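Local coordinates for protein formate-dependent phosphoribosylglycinamide formyltransferase (Mycobacterium tuberculosis H37Rv, PDB 6KHR) that belongs to the ATP-grasp family of enzymes and carries an ATP-grasp domain, at residues V161-V174 / P212-F224. Residues are numbered along the deposited sequence; the frame is centred on the assembly and turned at random.
Sequences VAVHAGFPLLVSPV and PRVCAESVVEIEF
Ser172 and Cys215 pair through their backbones in both directions: Ser172 N donates to Cys215 O at 3.0 Å, and Cys215 N donates to Ser172 O at 2.9 Å. Their side chains lie on the same face of the sheet. With OG anti to the backbone N (chi1 163°), Ser172 hydrogen-bonds to Pro173 O, reaching it from above the carbonyl plane. At the next pair, Pro173 and Val214, the side chains diverge. A weak bond of 2.8 Å from Leu170 N to Glu217 O continues the contact. This is the edge of a small three-stranded antiparallel sheet within the ATP-grasp domain: strand 214-217 runs in the middle, with 172-173 on one side and 149-152 on the other, and the end of helix 155-165 forms the start of segment 161-174. The Leu169 side chain runs past the carbonyl oxygen of Glu217: Leu169 CB lies 4.0 Å from Glu217 O, Leu169 CG 4.2 Å from it, and CD2 approaches it more closely, also nearing Ser218 OG. From the helix, Val161 CG1 meets Ala216 CB, and Ala165 CB faces Ser218 OG. Past the cis peptide bond that precedes it, Pro168 lays CG against Val219 CB at 3.7 Å, the two side chains crossing at about a right angle.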
ATOM      1  N   VAL A 161     -47.331  14.104  -0.621  1.00 59.89           N
ATOM      2  CA  VAL A 161     -46.052  14.284   0.055  1.00 67.40           C
ATOM      3  C   VAL A 161     -45.642  15.746   0.009  1.00 68.72           C
ATOM      4  O   VAL A 161     -45.261  16.332   1.026  1.00 65.75           O
ATOM      5  CB  VAL A 161     -44.981  13.365  -0.562  1.00 59.84           C
ATOM      6  CG1 VAL A 161     -43.596  13.715  -0.015  1.00 46.23           C
ATOM      7  CG2 VAL A 161     -45.323  11.903  -0.287  1.00 50.09           C
ATOM      8  N   ALA A 162     -45.753  16.360  -1.169  1.00 68.21           N
ATOM      9  CA  ALA A 162     -45.426  17.773  -1.307  1.00 69.96           C
ATOM     10  C   ALA A 162     -46.273  18.625  -0.368  1.00 73.05           C
ATOM     11  O   ALA A 162     -45.747  19.514   0.316  1.00 74.32           O
ATOM     12  CB  ALA A 162     -45.612  18.207  -2.754  1.00 78.54           C
ATOM     13  N   VAL A 163     -47.583  18.356  -0.306  1.00 66.64           N
ATOM     14  CA  VAL A 163     -48.460  19.094   0.604  1.00 60.66           C
ATOM     15  C   VAL A 163     -48.040  18.872   2.045  1.00 62.23           C
ATOM     16  O   VAL A 163     -48.036  19.801   2.860  1.00 64.19           O
ATOM     17  CB  VAL A 163     -49.931  18.688   0.386  1.00 61.94           C
ATOM     18  CG1 VAL A 163     -50.829  19.307   1.476  1.00 65.13           C
ATOM     19  CG2 VAL A 163     -50.395  19.082  -1.006  1.00 55.13           C
ATOM     20  N   HIS A 164     -47.701  17.639   2.374  1.00 61.29           N
ATOM     21  CA  HIS A 164     -47.309  17.311   3.763  1.00 54.49           C
ATOM     22  C   HIS A 164     -45.915  17.841   4.077  1.00 58.08           C
ATOM     23  O   HIS A 164     -45.816  18.684   4.916  1.00 58.50           O
ATOM     24  CB  HIS A 164     -47.354  15.809   3.949  1.00 44.35           C
ATOM     25  CG  HIS A 164     -46.843  15.373   5.268  1.00 55.20           C
ATOM     26  ND1 HIS A 164     -47.451  15.708   6.431  1.00 54.61           N
ATOM     27  CD2 HIS A 164     -45.793  14.620   5.605  1.00 53.97           C
ATOM     28  CE1 HIS A 164     -46.805  15.187   7.430  1.00 52.03           C
ATOM     29  NE2 HIS A 164     -45.797  14.520   6.949  1.00 55.98           N
ATOM     30  N   ALA A 165     -44.930  17.413   3.308  1.00 53.82           N
ATOM     31  CA  ALA A 165     -43.487  17.674   3.499  1.00 63.85           C
ATOM     32  C   ALA A 165     -43.066  19.107   3.226  1.00 76.23           C
ATOM     33  O   ALA A 165     -42.247  19.592   3.965  1.00 80.08           O
ATOM     34  CB  ALA A 165     -42.712  16.765   2.613  1.00 58.05           C
ATOM     35  N   GLY A 166     -43.548  19.731   2.169  1.00 71.98           N
ATOM     36  CA  GLY A 166     -43.111  21.112   1.919  1.00 71.95           C
ATOM     37  C   GLY A 166     -41.969  21.144   0.939  1.00 75.26           C
ATOM     38  O   GLY A 166     -41.731  20.140   0.332  1.00 84.20           O
ATOM     39  N   PHE A 167     -41.267  22.251   0.789  1.00 73.52           N
ATOM     40  CA  PHE A 167     -40.223  22.217  -0.256  1.00 74.21           C
ATOM     41  C   PHE A 167     -38.877  22.620   0.329  1.00 74.78           C
ATOM     42  O   PHE A 167     -38.884  23.266   1.350  1.00 78.03           O
ATOM     43  CB  PHE A 167     -40.674  23.110  -1.408  1.00 72.81           C
ATOM     44  CG  PHE A 167     -41.773  22.499  -2.227  1.00 76.71           C
ATOM     45  CD1 PHE A 167     -41.489  21.567  -3.198  1.00 73.87           C
ATOM     46  CD2 PHE A 167     -43.090  22.851  -2.018  1.00 80.28           C
ATOM     47  CE1 PHE A 167     -42.502  21.002  -3.943  1.00 75.63           C
ATOM     48  CE2 PHE A 167     -44.098  22.287  -2.769  1.00 77.22           C
ATOM     49  CZ  PHE A 167     -43.801  21.366  -3.731  1.00 77.13           C
ATOM     50  N   PRO A 168     -37.733  22.297  -0.306  1.00 76.87           N
ATOM     51  CA  PRO A 168     -37.705  21.498  -1.519  1.00 85.00           C
ATOM     52  C   PRO A 168     -37.756  20.003  -1.237  1.00 94.13           C
ATOM     53  O   PRO A 168     -37.546  19.636  -0.127  1.00 92.12           O
ATOM     54  CB  PRO A 168     -36.301  21.722  -2.056  1.00 75.29           C
ATOM     55  CG  PRO A 168     -35.508  21.925  -0.818  1.00 73.44           C
ATOM     56  CD  PRO A 168     -36.410  22.748   0.070  1.00 73.73           C
ATOM     57  N   LEU A 169     -38.039  19.227  -2.282  1.00 96.55           N
ATOM     58  CA  LEU A 169     -38.082  17.747  -2.243  1.00 83.73           C
ATOM     59  C   LEU A 169     -37.028  17.216  -3.204  1.00 81.56           C
ATOM     60  O   LEU A 169     -36.523  17.964  -4.022  1.00 84.45           O
ATOM     61  CB  LEU A 169     -39.460  17.267  -2.665  1.00 78.24           C
ATOM     62  CG  LEU A 169     -40.421  17.036  -1.516  1.00 84.56           C
ATOM     63  CD1 LEU A 169     -41.734  16.483  -2.020  1.00 85.30           C
ATOM     64  CD2 LEU A 169     -39.811  16.091  -0.519  1.00 83.21           C
ATOM     65  N   LEU A 170     -36.728  15.940  -3.099  1.00 77.14           N
ATOM     66  CA  LEU A 170     -35.645  15.366  -3.910  1.00 76.99           C
ATOM     67  C   LEU A 170     -36.225  14.184  -4.653  1.00 76.63           C
ATOM     68  O   LEU A 170     -35.906  13.073  -4.302  1.00 73.59           O
ATOM     69  CB  LEU A 170     -34.592  14.879  -2.922  1.00 77.07           C
ATOM     70  CG  LEU A 170     -33.184  15.376  -3.173  1.00 87.38           C
ATOM     71  CD1 LEU A 170     -32.734  14.984  -4.568  1.00 88.44           C
ATOM     72  CD2 LEU A 170     -33.129  16.876  -2.977  1.00 94.47           C
ATOM     73  N   VAL A 171     -37.053  14.437  -5.650  1.00 75.75           N
ATOM     74  CA  VAL A 171     -37.678  13.289  -6.346  1.00 69.91           C
ATOM     75  C   VAL A 171     -36.609  12.566  -7.148  1.00 72.99           C
ATOM     76  O   VAL A 171     -35.962  13.175  -7.948  1.00 67.10           O
ATOM     77  CB  VAL A 171     -38.870  13.693  -7.211  1.00 64.69           C
ATOM     78  CG1 VAL A 171     -38.402  14.398  -8.458  1.00 68.04           C
ATOM     79  CG2 VAL A 171     -39.663  12.461  -7.578  1.00 68.84           C
ATOM     80  N   SER A 172     -36.499  11.277  -6.910  1.00 77.51           N
ATOM     81  CA  SER A 172     -35.511  10.414  -7.504  1.00 80.28           C
ATOM     82  C   SER A 172     -36.193   9.130  -7.943  1.00 82.48           C
ATOM     83  O   SER A 172     -37.118   8.654  -7.265  1.00 82.97           O
ATOM     84  CB  SER A 172     -34.387  10.092  -6.508  1.00 92.20           C
ATOM     85  OG  SER A 172     -33.643   8.970  -6.933  1.00 94.29           O
ATOM     86  N   PRO A 173     -35.792   8.568  -9.077  1.00 95.94           N
ATOM     87  CA  PRO A 173     -36.271   7.229  -9.434  1.00 99.67           C
ATOM     88  C   PRO A 173     -35.771   6.217  -8.414  1.00105.67           C
ATOM     89  O   PRO A 173     -34.630   6.288  -7.962  1.00 99.00           O
ATOM     90  CB  PRO A 173     -35.670   6.993 -10.827  1.00 96.73           C
ATOM     91  CG  PRO A 173     -34.508   7.967 -10.919  1.00101.06           C
ATOM     92  CD  PRO A 173     -34.892   9.148 -10.089  1.00101.15           C
ATOM     93  N   VAL A 174     -36.643   5.282  -8.042  1.00117.87           N
ATOM     94  CA  VAL A 174     -36.363   4.373  -6.925  1.00122.85           C
ATOM     95  C   VAL A 174     -35.069   3.589  -7.103  1.00113.86           C
ATOM     96  O   VAL A 174     -34.585   3.408  -8.222  1.00113.84           O
ATOM     97  CB  VAL A 174     -37.519   3.390  -6.708  1.00136.09           C
ATOM     98  CG1 VAL A 174     -37.513   2.319  -7.791  1.00141.53           C
ATOM     99  CG2 VAL A 174     -37.425   2.762  -5.328  1.00135.26           C
ATOM    100  N   PRO A 212     -43.419   1.854 -11.703  1.00118.35           N
ATOM    101  CA  PRO A 212     -42.608   1.468 -10.538  1.00120.43           C
ATOM    102  C   PRO A 212     -42.566   2.567  -9.485  1.00118.44           C
ATOM    103  O   PRO A 212     -43.123   3.654  -9.643  1.00125.02           O
ATOM    104  CB  PRO A 212     -41.222   1.214 -11.130  1.00113.49           C
ATOM    105  CG  PRO A 212     -41.488   0.838 -12.540  1.00115.92           C
ATOM    106  CD  PRO A 212     -42.686   1.658 -12.965  1.00119.31           C
ATOM    107  N   ARG A 213     -41.865   2.264  -8.394  1.00109.07           N
ATOM    108  CA  ARG A 213     -41.782   3.174  -7.263  1.00 96.68           C
ATOM    109  C   ARG A 213     -40.854   4.346  -7.566  1.00 93.86           C
ATOM    110  O   ARG A 213     -39.943   4.253  -8.392  1.00 83.60           O
ATOM    111  CB  ARG A 213     -41.289   2.443  -6.012  1.00 89.51           C
ATOM    112  CG  ARG A 213     -42.165   1.297  -5.550  1.00 85.08           C
ATOM    113  CD  ARG A 213     -42.234   1.268  -4.026  1.00 91.87           C
ATOM    114  NE  ARG A 213     -42.852   0.039  -3.540  1.00105.40           N
ATOM    115  CZ  ARG A 213     -43.478  -0.090  -2.370  1.00112.95           C
ATOM    116  NH1 ARG A 213     -43.588   0.947  -1.543  1.00108.97           N
ATOM    117  NH2 ARG A 213     -44.006  -1.261  -2.029  1.00116.83           N
ATOM    118  N   VAL A 214     -41.102   5.463  -6.886  1.00 98.11           N
ATOM    119  CA  VAL A 214     -40.275   6.660  -6.991  1.00 92.06           C
ATOM    120  C   VAL A 214     -40.059   7.213  -5.589  1.00 89.68           C
ATOM    121  O   VAL A 214     -41.014   7.383  -4.829  1.00 84.12           O
ATOM    122  CB  VAL A 214     -40.917   7.724  -7.894  1.00 84.07           C
ATOM    123  CG1 VAL A 214     -40.493   9.115  -7.453  1.00 85.44           C
ATOM    124  CG2 VAL A 214     -40.529   7.478  -9.335  1.00 78.45           C
ATOM    125  N   CYS A 215     -38.809   7.510  -5.256  1.00 91.57           N
ATOM    126  CA  CYS A 215     -38.444   7.879  -3.895  1.00 89.51           C
ATOM    127  C   CYS A 215     -38.416   9.392  -3.721  1.00 75.65           C
ATOM    128  O   CYS A 215     -37.758  10.103  -4.489  1.00 75.60           O
ATOM    129  CB  CYS A 215     -37.083   7.294  -3.544  1.00 88.71           C
ATOM    130  SG  CYS A 215     -36.597   7.747  -1.906  1.00 88.64           S
ATOM    131  N   ALA A 216     -39.097   9.877  -2.690  1.00 59.47           N
ATOM    132  CA  ALA A 216     -39.147  11.299  -2.383  1.00 56.01           C
ATOM    133  C   ALA A 216     -38.439  11.558  -1.060  1.00 51.26           C
ATOM    134  O   ALA A 216     -38.725  10.888  -0.063  1.00 46.78           O
ATOM    135  CB  ALA A 216     -40.588  11.799  -2.315  1.00 62.08           C
ATOM    136  N   GLU A 217     -37.529  12.533  -1.054  1.00 58.54           N
ATOM    137  CA  GLU A 217     -36.735  12.873   0.121  1.00 60.52           C
ATOM    138  C   GLU A 217     -36.905  14.346   0.456  1.00 60.30           C
ATOM    139  O   GLU A 217     -36.836  15.203  -0.430  1.00 61.20           O
ATOM    140  CB  GLU A 217     -35.250  12.570  -0.093  1.00 73.85           C
ATOM    141  CG  GLU A 217     -34.875  11.111   0.095  1.00 92.48           C
ATOM    142  CD  GLU A 217     -33.379  10.914   0.245  1.00102.87           C
ATOM    143  OE1 GLU A 217     -32.754  10.303  -0.651  1.00105.53           O
ATOM    144  OE2 GLU A 217     -32.826  11.380   1.262  1.00105.56           O
ATOM    145  N   SER A 218     -37.139  14.635   1.731  1.00 74.35           N
ATOM    146  CA  SER A 218     -37.047  16.001   2.217  1.00 77.45           C
ATOM    147  C   SER A 218     -35.583  16.389   2.341  1.00 81.91           C
ATOM    148  O   SER A 218     -34.739  15.570   2.717  1.00 90.49           O
ATOM    149  CB  SER A 218     -37.750  16.150   3.562  1.00 70.49           C
ATOM    150  OG  SER A 218     -39.130  16.391   3.371  1.00 75.58           O
ATOM    151  N   VAL A 219     -35.285  17.642   2.012  1.00 77.24           N
ATOM    152  CA  VAL A 219     -33.912  18.120   1.963  1.00 71.01           C
ATOM    153  C   VAL A 219     -33.558  18.794   3.277  1.00 61.44           C
ATOM    154  O   VAL A 219     -34.308  19.639   3.785  1.00 67.07           O
ATOM    155  CB  VAL A 219     -33.710  19.077   0.791  1.00 74.60           C
ATOM    156  CG1 VAL A 219     -32.238  19.414   0.659  1.00 83.54           C
ATOM    157  CG2 VAL A 219     -34.209  18.429  -0.439  1.00 67.75           C
ATOM    158  N   VAL A 220     -32.407  18.418   3.823  1.00 52.81           N
ATOM    159  CA  VAL A 220     -31.948  18.881   5.122  1.00 58.87           C
ATOM    160  C   VAL A 220     -30.623  19.601   4.944  1.00 62.81           C
ATOM    161  O   VAL A 220     -29.855  19.319   4.022  1.00 60.80           O
ATOM    162  CB  VAL A 220     -31.796  17.720   6.129  1.00 60.69           C
ATOM    163  CG1 VAL A 220     -32.016  18.228   7.543  1.00 79.49           C
ATOM    164  CG2 VAL A 220     -32.749  16.581   5.795  1.00 49.50           C
ATOM    165  N   GLU A 221     -30.356  20.537   5.839  1.00 63.60           N
ATOM    166  CA  GLU A 221     -29.095  21.257   5.785  1.00 69.06           C
ATOM    167  C   GLU A 221     -27.961  20.333   6.213  1.00 59.59           C
ATOM    168  O   GLU A 221     -28.101  19.548   7.156  1.00 58.71           O
ATOM    169  CB  GLU A 221     -29.156  22.491   6.675  1.00 87.61           C
ATOM    170  CG  GLU A 221     -28.018  23.453   6.456  1.00113.55           C
ATOM    171  CD  GLU A 221     -28.013  24.569   7.482  1.00131.20           C
ATOM    172  OE1 GLU A 221     -28.494  24.328   8.614  1.00138.26           O
ATOM    173  OE2 GLU A 221     -27.536  25.681   7.154  1.00131.60           O
ATOM    174  N   ILE A 222     -26.843  20.408   5.498  1.00 43.85           N
ATOM    175  CA  ILE A 222     -25.716  19.514   5.720  1.00 52.27           C
ATOM    176  C   ILE A 222     -24.430  20.325   5.760  1.00 49.13           C
ATOM    177  O   ILE A 222     -24.208  21.197   4.915  1.00 49.57           O
ATOM    178  CB  ILE A 222     -25.635  18.417   4.643  1.00 62.83           C
ATOM    179  CG1 ILE A 222     -26.912  17.591   4.655  1.00 72.20           C
ATOM    180  CG2 ILE A 222     -24.447  17.490   4.894  1.00 65.02           C
ATOM    181  CD1 ILE A 222     -27.058  16.718   3.458  1.00 69.75           C
ATOM    182  N   GLU A 223     -23.607  20.057   6.765  1.00 49.27           N
ATOM    183  CA  GLU A 223     -22.252  20.596   6.864  1.00 45.97           C
ATOM    184  C   GLU A 223     -21.303  19.667   6.109  1.00 43.58           C
ATOM    185  O   GLU A 223     -20.750  20.035   5.068  1.00 44.63           O
ATOM    186  CB  GLU A 223     -21.865  20.701   8.338  1.00 60.10           C
ATOM    187  CG  GLU A 223     -21.216  21.955   8.838  1.00 67.29           C
ATOM    188  CD  GLU A 223     -21.048  21.895  10.353  1.00 84.04           C
ATOM    189  OE1 GLU A 223     -19.905  21.916  10.854  1.00 91.47           O
ATOM    190  OE2 GLU A 223     -22.072  21.803  11.053  1.00 91.77           O
ATOM    191  N   PHE A 224     -21.122  18.450   6.619  1.00 39.94           N
ATOM    192  CA  PHE A 224     -20.188  17.474   6.066  1.00 48.43           C
ATOM    193  C   PHE A 224     -20.886  16.201   5.620  1.00 34.06           C
ATOM    194  O   PHE A 224     -21.765  15.684   6.312  1.00 48.10           O
ATOM    195  CB  PHE A 224     -19.125  17.026   7.080  1.00 65.84           C
ATOM    196  CG  PHE A 224     -18.698  18.081   8.031  1.00 68.08           C
ATOM    197  CD1 PHE A 224     -18.076  19.229   7.579  1.00 67.33           C
ATOM    198  CD2 PHE A 224     -18.866  17.900   9.391  1.00 71.83           C
ATOM    199  CE1 PHE A 224     -17.654  20.192   8.465  1.00 69.95           C
ATOM    200  CE2 PHE A 224     -18.453  18.869  10.286  1.00 77.37           C
ATOM    201  CZ  PHE A 224     -17.846  20.015   9.820  1.00 76.32           C
TER